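Local coordinates for protein luciferase-like enzymeAMP-CoA-ligase (Zophobas atratus, PDB 4W8O) that probably activates carboxylic acids with ATP and joins them to coenzyme A, as a luciferase-like member of the adenylate-forming ANL superfamily from a nonluminescent mealworm, at residues L341-V352 and D412-I420. Numbering follows the deposited sequence.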
# COMPACT_ATOMS: atom_id res chain seq x y z
N LEU A 341 -4.74 26.11 2.79
CA LEU A 341 -3.65 25.72 3.70
C LEU A 341 -2.48 25.04 2.98
O LEU A 341 -1.34 25.10 3.45
CB LEU A 341 -4.15 24.80 4.82
CG LEU A 341 -5.31 25.30 5.70
CD1 LEU A 341 -5.44 24.42 6.94
CD2 LEU A 341 -5.14 26.76 6.08
N ILE A 342 -2.77 24.40 1.85
CA ILE A 342 -1.74 23.72 1.06
C ILE A 342 -0.66 24.69 0.54
O ILE A 342 0.47 24.28 0.27
CB ILE A 342 -2.41 22.90 -0.08
CG1 ILE A 342 -3.12 21.68 0.52
CG2 ILE A 342 -1.39 22.44 -1.11
CD1 ILE A 342 -4.19 21.08 -0.36
N ASP A 343 -1.00 25.98 0.43
CA ASP A 343 -0.05 27.01 0.01
C ASP A 343 0.44 27.89 1.18
O ASP A 343 0.96 28.98 0.95
CB ASP A 343 -0.69 27.92 -1.04
CG ASP A 343 -1.59 27.15 -2.00
OD1 ASP A 343 -1.10 26.21 -2.64
OD2 ASP A 343 -2.78 27.50 -2.09
N THR A 344 0.30 27.40 2.41
CA THR A 344 0.56 28.22 3.60
C THR A 344 1.34 27.47 4.67
O THR A 344 2.41 27.92 5.10
CB THR A 344 -0.76 28.71 4.24
OG1 THR A 344 -1.55 29.39 3.25
CG2 THR A 344 -0.49 29.66 5.41
N LYS A 345 0.80 26.33 5.10
CA LYS A 345 1.25 25.65 6.32
C LYS A 345 2.24 24.50 6.04
O LYS A 345 1.96 23.34 6.33
CB LYS A 345 0.02 25.16 7.10
CG LYS A 345 0.16 25.25 8.61
CD LYS A 345 -1.14 25.67 9.28
CE LYS A 345 -0.94 26.92 10.12
NZ LYS A 345 -2.18 27.31 10.83
N VAL A 346 3.40 24.85 5.49
CA VAL A 346 4.50 23.89 5.32
C VAL A 346 5.34 24.02 6.61
O VAL A 346 5.33 25.08 7.22
CB VAL A 346 5.34 24.22 4.06
CG1 VAL A 346 6.29 23.08 3.71
CG2 VAL A 346 4.43 24.52 2.87
N GLY A 347 6.03 22.97 7.08
CA GLY A 347 5.97 21.61 6.55
C GLY A 347 5.27 20.70 7.53
O GLY A 347 5.91 20.05 8.36
N SER A 348 3.95 20.67 7.45
CA SER A 348 3.13 19.78 8.27
C SER A 348 2.83 18.52 7.47
O SER A 348 3.09 18.47 6.27
CB SER A 348 1.82 20.48 8.65
OG SER A 348 0.95 20.58 7.53
N CYS A 349 2.26 17.52 8.14
CA CYS A 349 1.80 16.28 7.52
C CYS A 349 0.33 16.36 7.08
O CYS A 349 -0.26 15.35 6.68
CB CYS A 349 1.95 15.12 8.50
SG CYS A 349 3.64 14.83 9.03
N GLY A 350 -0.25 17.56 7.15
CA GLY A 350 -1.64 17.77 6.79
C GLY A 350 -2.53 17.67 8.00
O GLY A 350 -2.07 17.81 9.14
N LYS A 351 -3.81 17.41 7.76
CA LYS A 351 -4.80 17.22 8.81
C LYS A 351 -5.25 15.76 8.85
O LYS A 351 -5.12 15.05 7.85
CB LYS A 351 -6.00 18.13 8.57
CG LYS A 351 -5.63 19.60 8.39
CD LYS A 351 -6.85 20.47 8.15
CE LYS A 351 -7.76 20.49 9.37
NZ LYS A 351 -8.76 21.59 9.27
N VAL A 352 -5.80 15.35 9.99
CA VAL A 352 -6.21 13.96 10.23
C VAL A 352 -7.15 13.45 9.14
O VAL A 352 -7.99 14.18 8.64
CB VAL A 352 -6.89 13.79 11.60
CG1 VAL A 352 -7.31 12.35 11.82
CG2 VAL A 352 -5.95 14.21 12.72
N ASP A 412 -1.24 21.99 15.38
CA ASP A 412 -1.55 23.43 15.38
C ASP A 412 -2.85 23.78 16.08
O ASP A 412 -3.63 22.91 16.43
CB ASP A 412 -1.71 23.91 13.92
CG ASP A 412 -0.42 24.32 13.31
OD1 ASP A 412 0.59 24.31 14.02
OD2 ASP A 412 -0.42 24.66 12.11
N ASP A 413 -3.07 25.08 16.24
CA ASP A 413 -4.40 25.61 16.58
C ASP A 413 -5.41 25.27 15.48
O ASP A 413 -6.57 25.05 15.77
CB ASP A 413 -4.34 27.14 16.77
CG ASP A 413 -3.66 27.55 18.07
OD1 ASP A 413 -3.64 26.76 19.03
OD2 ASP A 413 -3.14 28.69 18.12
N ASP A 414 -4.95 25.24 14.23
CA ASP A 414 -5.77 24.78 13.09
C ASP A 414 -5.75 23.26 12.85
O ASP A 414 -6.24 22.79 11.82
CB ASP A 414 -5.32 25.49 11.81
CG ASP A 414 -5.40 26.99 11.92
OD1 ASP A 414 -6.37 27.49 12.52
OD2 ASP A 414 -4.48 27.68 11.42
N GLY A 415 -5.20 22.50 13.78
CA GLY A 415 -5.22 21.04 13.69
C GLY A 415 -4.26 20.40 12.69
O GLY A 415 -4.35 19.20 12.42
N CYS A 416 -3.35 21.20 12.12
CA CYS A 416 -2.28 20.65 11.27
C CYS A 416 -1.28 19.85 12.10
O CYS A 416 -0.88 20.28 13.18
CB CYS A 416 -1.56 21.78 10.53
SG CYS A 416 -2.59 22.54 9.25
N VAL A 417 -0.89 18.68 11.59
CA VAL A 417 -0.05 17.74 12.33
C VAL A 417 1.43 17.87 11.93
O VAL A 417 1.75 18.08 10.76
CB VAL A 417 -0.53 16.29 12.10
CG1 VAL A 417 0.34 15.29 12.86
CG2 VAL A 417 -1.99 16.15 12.52
N TYR A 418 2.32 17.73 12.91
CA TYR A 418 3.77 17.79 12.68
C TYR A 418 4.43 16.63 13.41
O TYR A 418 4.27 16.48 14.62
CB TYR A 418 4.36 19.10 13.21
CG TYR A 418 3.88 20.33 12.48
CD1 TYR A 418 2.69 20.96 12.84
CD2 TYR A 418 4.62 20.87 11.43
CE1 TYR A 418 2.25 22.08 12.17
CE2 TYR A 418 4.18 21.99 10.75
CZ TYR A 418 2.99 22.60 11.13
OH TYR A 418 2.56 23.71 10.44
N VAL A 419 5.16 15.80 12.66
CA VAL A 419 5.92 14.68 13.23
C VAL A 419 7.37 15.11 13.27
O VAL A 419 7.89 15.61 12.27
CB VAL A 419 5.78 13.41 12.36
CG1 VAL A 419 6.61 12.27 12.95
CG2 VAL A 419 4.31 13.01 12.24
N ILE A 420 8.02 14.94 14.41
CA ILE A 420 9.38 15.44 14.57
C ILE A 420 10.44 14.36 14.76
O ILE A 420 11.55 14.51 14.25
CB ILE A 420 9.46 16.55 15.66
CG1 ILE A 420 9.12 16.02 17.05
CG2 ILE A 420 8.52 17.70 15.30
CD1 ILE A 420 9.08 17.09 18.13
O HOH W 1 -6.46 17.50 11.98
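The outer strand 417-422 of the antiparallel sheet meets the loop leading into strand 351-352 at Cys349 and Gly350, which bond to both backbone polar atoms of Val417. Cys349 N donates to Val417 O at 2.7 Å, and Val417 N returns a bond to Gly350 O at 2.9 Å. Since Lys351, at the start of strand 351-352, pairs by its backbone with Ile332, the loop and strand together join the antiparallel sheet to the edge of the large mixed sheet, an interface within the large N-terminal domain of ANL enzymes. A water bridges Gly415 O and Val352 N.

Over one face of the Tyr418 ring lies Ser348 CB, a CH-pi contact 3.7 Å from the ring centroid. Ser348 OG, turned back over its own backbone (chi1 72°), donates to Lys345 O and accepts from Gly350 N, forming an ST turn. The phenol oxygen extends to the Lys345 chain, where Tyr418 OH lies 3.4 Å from Lys345 CG. A leucine in place of Tyr418 would probably leave Ser348 CB without its aromatic face and open a gap beside Lys345. Bent at chi2 and chi3, Lys345 passes Cys416, with Lys345 CD 3.4 Å from Cys416 SG, toward the carboxylates of Asp412 and Asp414; the amine's exact position in this salt-bridge network is doubtful. Farther along the strand, Cys349 SG packs against Val419 CG2 at 3.8 Å, and Tyr322 touches both side chains.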